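Local coordinates for peptide ABC transporter, peptide-binding protein (Thermus thermophilus, PDB 2D5W) that probably serves as the peptide-capturing component of an ABC import system, and binds a pentapeptide, at residues A[121-129]-A[140-148]. Residues are numbered along the deposited sequence; the frame is centred on the assembly and turned at random.
Sequences PDFWERVNV and IFEPAYYYD
Arg126, the last residue of helix 121-126, reaches across to Tyr145 and Asp148 and illustrates how one buried arginine can be engaged along nearly its whole length. Its CB lies 3.2 Å from Glu142 O and also touches CD of Pro143, the residue that follows a cis peptide bond. With CG set between the backbone N and the carbonyl carbon (chi1 69°), the chain then runs extended to NE, and CD passes over the face of the Tyr145 ring in a CH-pi contact. NE turns back to its own helix, forming a salt bridge with Asp122 OD1 at 2.8 Å. Beyond it the guanidinium lies flat on the same ring, planes 18° apart, with CZ 3.5 Å from the ring centroid in a cation-pi stack. The two terminal nitrogens grip Asp148 end-on: NH1 meets OD2 and NH2 meets OD1, both at 2.9 Å, each on a syn lone pair and with the two planar groups nearly coplanar. NH2 also donates, less straight, to Pro143 O, and NH1 to a water shared with Asp122 OD1 and Tyr147 OH, which also hydrogen-bonds Asp475.

The partners are themselves held. Asp148 OD1 takes the N-H of Tyr145 from above its carboxylate plane, within the type I turn 145-148, while Tyr145 OH donates to Asp122 OD2 at 2.7 Å. The carboxylates of Asp122 and Asp148 probably offset the buried positive charge.

Beside the network, Val127 CG2 packs 3.5 Å from Phe141 CD2 in a non-hydrogen-bonded pair, and Asn128 and Ile140 exchange both backbone bonds. This is an antiparallel beta hairpin at the edge of a four-stranded sheet, with a salt-bridge network tying the helix before its first strand to the loop after its second.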
loop_
_atom_site.group_PDB
_atom_site.type_symbol
_atom_site.label_atom_id
_atom_site.label_comp_id
_atom_site.label_asym_id
_atom_site.label_seq_id
_atom_site.Cartn_x
_atom_site.Cartn_y
_atom_site.Cartn_z
ATOM N N PRO A 121 -13.778 0.286 5.281
ATOM C CA PRO A 121 -15.034 0.125 6.020
ATOM C C PRO A 121 -16.062 -0.723 5.273
ATOM O O PRO A 121 -16.965 -1.286 5.887
ATOM C CB PRO A 121 -15.505 1.562 6.232
ATOM C CG PRO A 121 -14.238 2.354 6.192
ATOM C CD PRO A 121 -13.463 1.710 5.078
ATOM N N ASP A 122 -15.931 -0.810 3.951
ATOM C CA ASP A 122 -16.857 -1.619 3.162
ATOM C C ASP A 122 -16.678 -3.093 3.513
ATOM O O ASP A 122 -17.654 -3.797 3.774
ATOM C CB ASP A 122 -16.622 -1.396 1.663
ATOM C CG ASP A 122 -17.358 -2.408 0.800
ATOM O OD1 ASP A 122 -16.826 -3.520 0.600
ATOM O OD2 ASP A 122 -18.474 -2.094 0.337
ATOM N N PHE A 123 -15.431 -3.558 3.520
ATOM C CA PHE A 123 -15.126 -4.944 3.854
ATOM C C PHE A 123 -15.716 -5.278 5.217
ATOM O O PHE A 123 -16.399 -6.290 5.390
ATOM C CB PHE A 123 -13.606 -5.151 3.900
ATOM C CG PHE A 123 -13.179 -6.492 4.447
ATOM C CD1 PHE A 123 -12.998 -7.582 3.601
ATOM C CD2 PHE A 123 -12.951 -6.662 5.812
ATOM C CE1 PHE A 123 -12.593 -8.819 4.101
ATOM C CE2 PHE A 123 -12.546 -7.898 6.323
ATOM C CZ PHE A 123 -12.368 -8.977 5.464
ATOM N N TRP A 124 -15.457 -4.406 6.184
ATOM C CA TRP A 124 -15.923 -4.643 7.535
ATOM C C TRP A 124 -17.427 -4.597 7.740
ATOM O O TRP A 124 -17.928 -5.001 8.786
ATOM C CB TRP A 124 -15.179 -3.711 8.492
ATOM C CG TRP A 124 -13.772 -4.194 8.662
ATOM C CD1 TRP A 124 -12.634 -3.655 8.129
ATOM C CD2 TRP A 124 -13.375 -5.402 9.317
ATOM N NE1 TRP A 124 -11.554 -4.464 8.409
ATOM C CE2 TRP A 124 -11.984 -5.542 9.137
ATOM C CE3 TRP A 124 -14.070 -6.385 10.036
ATOM C CZ2 TRP A 124 -11.268 -6.632 9.652
ATOM C CZ3 TRP A 124 -13.362 -7.466 10.547
ATOM C CH2 TRP A 124 -11.974 -7.580 10.351
ATOM N N GLU A 125 -18.152 -4.132 6.730
ATOM C CA GLU A 125 -19.604 -4.092 6.813
ATOM C C GLU A 125 -20.214 -5.364 6.235
ATOM O O GLU A 125 -21.210 -5.869 6.753
ATOM C CB GLU A 125 -20.153 -2.883 6.047
ATOM C CG GLU A 125 -19.948 -1.556 6.746
ATOM C CD GLU A 125 -20.810 -1.414 7.988
ATOM O OE1 GLU A 125 -20.608 -0.441 8.742
ATOM O OE2 GLU A 125 -21.696 -2.271 8.203
ATOM N N ARG A 126 -19.604 -5.902 5.184
ATOM C CA ARG A 126 -20.159 -7.080 4.520
ATOM C C ARG A 126 -19.487 -8.428 4.772
ATOM O O ARG A 126 -19.941 -9.443 4.252
ATOM C CB ARG A 126 -20.215 -6.819 3.012
ATOM C CG ARG A 126 -18.850 -6.750 2.376
ATOM C CD ARG A 126 -18.867 -6.203 0.951
ATOM N NE ARG A 126 -17.504 -6.245 0.437
ATOM C CZ ARG A 126 -16.924 -7.346 -0.028
ATOM N NH1 ARG A 126 -15.668 -7.310 -0.449
ATOM N NH2 ARG A 126 -17.616 -8.473 -0.115
ATOM N N VAL A 127 -18.419 -8.458 5.560
ATOM C CA VAL A 127 -17.747 -9.724 5.823
ATOM C C VAL A 127 -17.915 -10.152 7.274
ATOM O O VAL A 127 -17.802 -9.341 8.192
ATOM C CB VAL A 127 -16.243 -9.645 5.480
ATOM C CG1 VAL A 127 -15.586 -11.008 5.676
ATOM C CG2 VAL A 127 -16.068 -9.176 4.043
ATOM N N ASN A 128 -18.201 -11.434 7.466
ATOM C CA ASN A 128 -18.384 -11.996 8.795
ATOM C C ASN A 128 -17.722 -13.362 8.846
ATOM O O ASN A 128 -17.259 -13.877 7.829
ATOM C CB ASN A 128 -19.876 -12.119 9.116
ATOM C CG ASN A 128 -20.502 -10.788 9.479
ATOM O OD1 ASN A 128 -20.235 -10.238 10.548
ATOM N ND2 ASN A 128 -21.331 -10.258 8.587
ATOM N N VAL A 129 -17.670 -13.947 10.035
ATOM C CA VAL A 129 -17.055 -15.254 10.195
ATOM C C VAL A 129 -17.919 -16.168 11.052
ATOM O O VAL A 129 -18.632 -15.712 11.949
ATOM C CB VAL A 129 -15.641 -15.133 10.837
ATOM C CG1 VAL A 129 -15.749 -14.631 12.272
ATOM C CG2 VAL A 129 -14.930 -16.476 10.794
ATOM N N ILE A 140 -17.778 -15.277 5.453
ATOM C CA ILE A 140 -19.024 -14.992 4.756
ATOM C C ILE A 140 -19.018 -13.581 4.189
ATOM O O ILE A 140 -18.899 -12.607 4.932
ATOM C CB ILE A 140 -20.224 -15.132 5.718
ATOM C CG1 ILE A 140 -20.194 -16.509 6.390
ATOM C CG2 ILE A 140 -21.531 -14.940 4.956
ATOM C CD1 ILE A 140 -21.162 -16.646 7.552
ATOM N N PHE A 141 -19.146 -13.479 2.870
ATOM C CA PHE A 141 -19.167 -12.184 2.196
ATOM C C PHE A 141 -20.556 -11.961 1.613
ATOM O O PHE A 141 -21.014 -12.737 0.772
ATOM C CB PHE A 141 -18.148 -12.138 1.052
ATOM C CG PHE A 141 -16.760 -12.581 1.435
ATOM C CD1 PHE A 141 -16.471 -13.930 1.619
ATOM C CD2 PHE A 141 -15.737 -11.652 1.588
ATOM C CE1 PHE A 141 -15.183 -14.350 1.948
ATOM C CE2 PHE A 141 -14.442 -12.062 1.917
ATOM C CZ PHE A 141 -14.167 -13.410 2.097
ATOM N N GLU A 142 -21.227 -10.903 2.052
ATOM C CA GLU A 142 -22.559 -10.601 1.544
ATOM C C GLU A 142 -22.841 -9.102 1.594
ATOM O O GLU A 142 -22.921 -8.513 2.671
ATOM C CB GLU A 142 -23.620 -11.353 2.352
ATOM C CG GLU A 142 -25.029 -11.169 1.804
ATOM C CD GLU A 142 -26.082 -11.901 2.609
ATOM O OE1 GLU A 142 -25.997 -13.142 2.712
ATOM O OE2 GLU A 142 -26.996 -11.233 3.136
ATOM N N PRO A 143 -22.980 -8.461 0.422
ATOM C CA PRO A 143 -22.884 -9.084 -0.900
ATOM C C PRO A 143 -21.437 -9.424 -1.243
ATOM O O PRO A 143 -20.509 -8.763 -0.770
ATOM C CB PRO A 143 -23.459 -8.014 -1.822
ATOM C CG PRO A 143 -22.994 -6.752 -1.169
ATOM C CD PRO A 143 -23.261 -7.018 0.300
ATOM N N ALA A 144 -21.250 -10.449 -2.064
ATOM C CA ALA A 144 -19.916 -10.869 -2.465
ATOM C C ALA A 144 -19.405 -10.016 -3.618
ATOM O O ALA A 144 -20.178 -9.608 -4.491
ATOM C CB ALA A 144 -19.937 -12.335 -2.874
ATOM N N TYR A 145 -18.102 -9.744 -3.607
ATOM C CA TYR A 145 -17.456 -8.967 -4.659
ATOM C C TYR A 145 -16.616 -9.926 -5.496
ATOM O O TYR A 145 -16.216 -10.990 -5.021
ATOM C CB TYR A 145 -16.563 -7.871 -4.073
ATOM C CG TYR A 145 -17.304 -6.700 -3.458
ATOM C CD1 TYR A 145 -16.605 -5.599 -2.960
ATOM C CD2 TYR A 145 -18.699 -6.683 -3.377
ATOM C CE1 TYR A 145 -17.275 -4.515 -2.398
ATOM C CE2 TYR A 145 -19.374 -5.605 -2.813
ATOM C CZ TYR A 145 -18.659 -4.526 -2.327
ATOM O OH TYR A 145 -19.344 -3.467 -1.773
ATOM N N TYR A 146 -16.333 -9.538 -6.735
ATOM C CA TYR A 146 -15.588 -10.385 -7.655
ATOM C C TYR A 146 -14.204 -10.820 -7.191
ATOM O O TYR A 146 -13.694 -11.843 -7.646
ATOM C CB TYR A 146 -15.468 -9.690 -9.017
ATOM C CG TYR A 146 -14.385 -8.634 -9.095
ATOM C CD1 TYR A 146 -13.129 -8.938 -9.620
ATOM C CD2 TYR A 146 -14.610 -7.337 -8.636
ATOM C CE1 TYR A 146 -12.123 -7.977 -9.686
ATOM C CE2 TYR A 146 -13.609 -6.368 -8.696
ATOM C CZ TYR A 146 -12.372 -6.698 -9.220
ATOM O OH TYR A 146 -11.370 -5.752 -9.269
ATOM N N TYR A 147 -13.606 -10.055 -6.283
ATOM C CA TYR A 147 -12.258 -10.348 -5.804
ATOM C C TYR A 147 -12.142 -10.993 -4.427
ATOM O O TYR A 147 -11.033 -11.160 -3.921
ATOM C CB TYR A 147 -11.428 -9.059 -5.813
ATOM C CG TYR A 147 -11.984 -7.919 -4.970
ATOM C CD1 TYR A 147 -12.279 -8.093 -3.616
ATOM C CD2 TYR A 147 -12.142 -6.646 -5.514
ATOM C CE1 TYR A 147 -12.711 -7.025 -2.827
ATOM C CE2 TYR A 147 -12.570 -5.573 -4.734
ATOM C CZ TYR A 147 -12.851 -5.768 -3.392
ATOM O OH TYR A 147 -13.251 -4.711 -2.609
ATOM N N ASP A 148 -13.259 -11.374 -3.821
ATOM C CA ASP A 148 -13.208 -11.945 -2.478
ATOM C C ASP A 148 -12.393 -13.227 -2.294
ATOM O O ASP A 148 -11.934 -13.508 -1.184
ATOM C CB ASP A 148 -14.630 -12.123 -1.943
ATOM C CG ASP A 148 -15.290 -10.794 -1.594
ATOM O OD1 ASP A 148 -16.532 -10.751 -1.499
ATOM O OD2 ASP A 148 -14.565 -9.791 -1.400
HETATM O O HOH W 1 -14.243 -4.745 0.102
HETATM O O HOH W 2 -21.465 -11.460 5.975
#